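Local atomic coordinates of putative antioxidant defense protein Mlr4105 (Mesorhizobium loti, PDB entry 3C1L), a protein that probably acts as a peroxiredoxin-like antioxidant enzyme of the all-helical AhpD-like family. Residues E18-K21 with A22-K26; L124-A127 with V128-E132. All coordinates share one frame; numbering follows the deposited sequence.

Contact 1: E18-K21 with A22-K26; sequences EPTK and AYFAK
F24 turns one face of its ring to the methyl of T20, one helical turn earlier, and the two side chains run side by side in the same direction. Followed outward, F24 CB first meets the backbone, lying 3.3 Å from T20 O, and CG rests against the same carbonyl oxygen. From there the ring takes over: CE2 and CZ are its nearest atoms to the methyl, each 3.6 Å from T20 CG2. The methyl stands above the ring plane, shifted toward the rim, with the line from T20 CG2 to the centroid of the F24 ring 15° off the normal, a CH-pi contact. T20 presents this methyl because CG2 is anti to the backbone N, which leaves OG1 beside that N, hydrogen-bonded to D45 and S17. The F24 ring also packs on L16, just before the helix, and on V34, L38 and A42, so the pair lies against the loops and the short helix 36-40 that follow helix 18-31. The backbone backs the pair: F24 N donates to T20 O at 2.9 Å with an N-H...O angle of 166°. On the exposed flank the extended chain of K21 carries NZ to 3.0 Å from E18 OE2, a salt bridge in which the ammonium approaches from above the carboxylate plane. The arrangement is the i to i+4 packing of an amphipathic helix, here the first turns of helix 18-31.

Contact 2: L124-A127 with V128-E132; sequences LEFA and VKLTE
T131 folds its hydroxyl back onto the preceding turn, where OG1 donates to A127 O at 2.7 Å. The backbone N of T131 reaches the same oxygen at 2.9 Å from A127 O, from the opposite face of the carbonyl plane, so two donors grip one acceptor. The N-H...O angle of that second bond is only 132°, whereas the bond from L130 N to F126 O is nearly straight, at 173°. With OG1 beside its own backbone N (chi1 -62°), the hydroxyl is placed to reach back along the helix. Nearby, V128 CG2 lies 3.4 Å from L124 O, and L130 CD2 approaches F126 CE2 obliquely at 4.4 Å, a loose apolar contact. This is the closing part of helix 118-132 in an all-helical, AhpD-like fold, where a buried threonine satisfies its hydroxyl on the carbonyl four residues earlier. N166 of helix 152-175 also hydrogen-bonds OG1, and V77 and I80 of helix 67-80 pack against the T131 side chain. A valine here would probably leave N166 without its hydroxyl partner and A127 O with only the backbone N-H of its two donors. Farther out, the extended chain of K129 carries NZ to a salt bridge with D141. R170 of a second subunit hydrogen-bonds the carbonyls of L130 and T131, while K136 of a third subunit forms a salt bridge with E132.

Overall arrangement
After an N-terminal segment without helix, the chain enters contact 1 on its first helix, 18-31, then runs through helices 36-40, 45-60, 67-80, 84-98 and 101-109 before contact 2 on helix 118-132. Each contact joins neighbouring turns of a single helix, so neither closes a long loop, and they follow in series without nesting or crossing. The centres of contact 1 and contact 2 lie about 37 Å apart, on opposite sides of the chain's centre. Contact 1 fastens a peripheral helix to helices 36-40 and 45-60; contact 2 is buried among helices 67-80, 139-147 and 152-175, and two neighbouring subunits reach it, whereas no other chain of the hexamer touches contact 1.

Contact 1: E18-K21 with A22-K26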
loop_
_atom_site.group_PDB
_atom_site.type_symbol
_atom_site.label_atom_id
_atom_site.label_comp_id
_atom_site.label_asym_id
_atom_site.label_seq_id
_atom_site.Cartn_x
_atom_site.Cartn_y
_atom_site.Cartn_z
ATOM N N GLU B 18 13.617 -45.644 1.198
ATOM C CA GLU B 18 14.357 -46.152 0.041
ATOM C C GLU B 18 13.847 -45.643 -1.323
ATOM O O GLU B 18 14.659 -45.433 -2.236
ATOM C CB GLU B 18 14.410 -47.666 0.063
ATOM C CG GLU B 18 15.539 -48.190 0.955
ATOM C CD GLU B 18 16.914 -47.753 0.463
ATOM O OE1 GLU B 18 17.008 -47.125 -0.627
ATOM O OE2 GLU B 18 17.896 -48.046 1.162
ATOM N N PRO B 19 12.517 -45.466 -1.470
ATOM C CA PRO B 19 11.944 -44.769 -2.600
ATOM C C PRO B 19 12.449 -43.338 -2.799
ATOM O O PRO B 19 12.666 -42.930 -3.931
ATOM C CB PRO B 19 10.451 -44.773 -2.274
ATOM C CG PRO B 19 10.245 -46.011 -1.524
ATOM C CD PRO B 19 11.520 -46.337 -0.823
ATOM N N THR B 20 12.633 -42.586 -1.726
ATOM C CA THR B 20 13.107 -41.208 -1.836
ATOM C C THR B 20 14.585 -41.116 -2.166
ATOM O O THR B 20 15.000 -40.286 -2.968
ATOM C CB THR B 20 12.804 -40.444 -0.570
ATOM O OG1 THR B 20 11.383 -40.389 -0.435
ATOM C CG2 THR B 20 13.377 -39.011 -0.593
ATOM N N LYS B 21 15.375 -41.974 -1.544
ATOM C CA LYS B 21 16.785 -42.097 -1.906
ATOM C C LYS B 21 16.959 -42.338 -3.427
ATOM O O LYS B 21 17.744 -41.651 -4.094
ATOM C CB LYS B 21 17.420 -43.235 -1.105
ATOM C CG LYS B 21 17.415 -43.028 0.418
ATOM C CD LYS B 21 18.305 -44.082 1.101
ATOM C CE LYS B 21 17.875 -44.408 2.537
ATOM N NZ LYS B 21 18.486 -45.714 3.027
ATOM N N ALA B 22 16.197 -43.299 -3.954
ATOM C CA ALA B 22 16.159 -43.622 -5.392
ATOM C C ALA B 22 15.730 -42.439 -6.267
ATOM O O ALA B 22 16.386 -42.115 -7.285
ATOM C CB ALA B 22 15.230 -44.815 -5.631
ATOM N N TYR B 23 14.630 -41.800 -5.875
ATOM C CA TYR B 23 14.095 -40.681 -6.593
ATOM C C TYR B 23 15.092 -39.527 -6.697
ATOM O O TYR B 23 15.216 -38.878 -7.745
ATOM C CB TYR B 23 12.845 -40.162 -5.880
ATOM C CG TYR B 23 12.248 -38.978 -6.591
ATOM C CD1 TYR B 23 11.624 -39.121 -7.832
ATOM C CD2 TYR B 23 12.356 -37.691 -6.052
ATOM C CE1 TYR B 23 11.103 -38.018 -8.487
ATOM C CE2 TYR B 23 11.844 -36.615 -6.697
ATOM C CZ TYR B 23 11.223 -36.786 -7.903
ATOM O OH TYR B 23 10.727 -35.695 -8.514
ATOM N N PHE B 24 15.733 -39.246 -5.565
ATOM C CA PHE B 24 16.802 -38.254 -5.456
ATOM C C PHE B 24 18.047 -38.702 -6.233
ATOM O O PHE B 24 18.739 -37.888 -6.812
ATOM C CB PHE B 24 17.179 -38.092 -3.969
ATOM C CG PHE B 24 16.205 -37.259 -3.144
ATOM C CD1 PHE B 24 15.013 -36.726 -3.699
ATOM C CD2 PHE B 24 16.487 -37.007 -1.800
ATOM C CE1 PHE B 24 14.146 -35.948 -2.919
ATOM C CE2 PHE B 24 15.614 -36.238 -1.013
ATOM C CZ PHE B 24 14.452 -35.720 -1.559
ATOM N N ALA B 25 18.357 -39.998 -6.216
ATOM C CA ALA B 25 19.447 -40.513 -7.063
ATOM C C ALA B 25 19.222 -40.107 -8.531
ATOM O O ALA B 25 20.156 -39.675 -9.221
ATOM C CB ALA B 25 19.598 -42.021 -6.917
ATOM N N LYS B 26 17.971 -40.176 -8.979
ATOM C CA LYS B 26 17.600 -39.770 -10.341
ATOM C C LYS B 26 17.570 -38.267 -10.631
ATOM O O LYS B 26 17.978 -37.861 -11.720
ATOM C CB LYS B 26 16.277 -40.433 -10.736
ATOM C CG LYS B 26 16.448 -41.944 -10.830
ATOM C CD LYS B 26 15.266 -42.653 -11.492
ATOM C CE LYS B 26 14.374 -43.360 -10.466
ATOM N NZ LYS B 26 13.935 -42.402 -9.431
#

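Contact 2: L124-A127 with V128-E132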
loop_
_atom_site.group_PDB
_atom_site.type_symbol
_atom_site.label_atom_id
_atom_site.label_comp_id
_atom_site.label_asym_id
_atom_site.label_seq_id
_atom_site.Cartn_x
_atom_site.Cartn_y
_atom_site.Cartn_z
ATOM N N LEU B 124 1.640 -11.647 -18.020
ATOM C CA LEU B 124 2.439 -11.208 -16.922
ATOM C C LEU B 124 1.711 -10.083 -16.222
ATOM O O LEU B 124 1.729 -10.015 -15.011
ATOM C CB LEU B 124 3.842 -10.769 -17.415
ATOM C CG LEU B 124 4.850 -11.872 -17.847
ATOM C CD1 LEU B 124 6.278 -11.322 -18.063
ATOM C CD2 LEU B 124 4.901 -13.023 -16.877
ATOM N N GLU B 125 1.045 -9.213 -16.966
ATOM C CA GLU B 125 0.262 -8.170 -16.305
ATOM C C GLU B 125 -0.903 -8.775 -15.503
ATOM O O GLU B 125 -1.195 -8.306 -14.391
ATOM C CB GLU B 125 -0.232 -7.111 -17.299
ATOM C CG GLU B 125 0.901 -6.247 -17.935
ATOM C CD GLU B 125 1.528 -5.212 -16.994
ATOM O OE1 GLU B 125 1.200 -5.204 -15.774
ATOM O OE2 GLU B 125 2.365 -4.393 -17.485
ATOM N N PHE B 126 -1.547 -9.824 -16.029
ATOM C CA PHE B 126 -2.563 -10.513 -15.221
ATOM C C PHE B 126 -1.950 -11.101 -13.902
ATOM O O PHE B 126 -2.473 -10.906 -12.789
ATOM C CB PHE B 126 -3.230 -11.576 -16.028
ATOM C CG PHE B 126 -4.350 -12.258 -15.332
ATOM C CD1 PHE B 126 -5.596 -11.645 -15.229
ATOM C CD2 PHE B 126 -4.184 -13.541 -14.810
ATOM C CE1 PHE B 126 -6.657 -12.265 -14.594
ATOM C CE2 PHE B 126 -5.244 -14.186 -14.134
ATOM C CZ PHE B 126 -6.496 -13.546 -14.044
ATOM N N ALA B 127 -0.840 -11.809 -14.047
ATOM C CA ALA B 127 -0.091 -12.378 -12.890
ATOM C C ALA B 127 0.279 -11.319 -11.833
ATOM O O ALA B 127 0.189 -11.587 -10.635
ATOM C CB ALA B 127 1.156 -13.104 -13.379
ATOM N N VAL B 128 0.735 -10.141 -12.265
ATOM C CA VAL B 128 1.011 -9.006 -11.367
ATOM C C VAL B 128 -0.219 -8.586 -10.586
ATOM O O VAL B 128 -0.174 -8.507 -9.367
ATOM C CB VAL B 128 1.530 -7.733 -12.112
ATOM C CG1 VAL B 128 1.510 -6.553 -11.179
ATOM C CG2 VAL B 128 2.933 -7.943 -12.655
ATOM N N LYS B 129 -1.338 -8.398 -11.281
ATOM C CA LYS B 129 -2.616 -8.045 -10.609
ATOM C C LYS B 129 -3.126 -9.145 -9.671
ATOM O O LYS B 129 -3.534 -8.889 -8.572
ATOM C CB LYS B 129 -3.729 -7.680 -11.625
ATOM C CG LYS B 129 -4.913 -7.034 -10.922
ATOM C CD LYS B 129 -5.908 -6.443 -11.809
ATOM C CE LYS B 129 -7.036 -5.851 -10.988
ATOM N NZ LYS B 129 -8.138 -5.392 -11.901
ATOM N N LEU B 130 -3.075 -10.386 -10.101
ATOM C CA LEU B 130 -3.436 -11.510 -9.216
ATOM C C LEU B 130 -2.482 -11.601 -7.983
ATOM O O LEU B 130 -2.880 -12.088 -6.945
ATOM C CB LEU B 130 -3.420 -12.853 -9.971
ATOM C CG LEU B 130 -4.107 -14.024 -9.264
ATOM C CD1 LEU B 130 -5.603 -13.691 -9.113
ATOM C CD2 LEU B 130 -3.902 -15.245 -10.034
ATOM N N THR B 131 -1.244 -11.153 -8.123
ATOM C CA THR B 131 -0.243 -11.194 -7.004
ATOM C C THR B 131 -0.438 -10.042 -6.024
ATOM O O THR B 131 -0.358 -10.219 -4.787
ATOM C CB THR B 131 1.203 -11.206 -7.535
ATOM O OG1 THR B 131 1.396 -12.390 -8.324
ATOM C CG2 THR B 131 2.245 -11.195 -6.408
ATOM N N GLU B 132 -0.704 -8.859 -6.554
ATOM C CA GLU B 132 -0.823 -7.644 -5.724
ATOM C C GLU B 132 -2.215 -7.345 -5.186
ATOM O O GLU B 132 -2.366 -6.751 -4.120
ATOM C CB GLU B 132 -0.355 -6.420 -6.493
ATOM C CG GLU B 132 1.106 -6.469 -6.969
ATOM C CD GLU B 132 1.504 -5.262 -7.823
ATOM O OE1 GLU B 132 0.631 -4.476 -8.336
ATOM O OE2 GLU B 132 2.721 -5.138 -8.015
#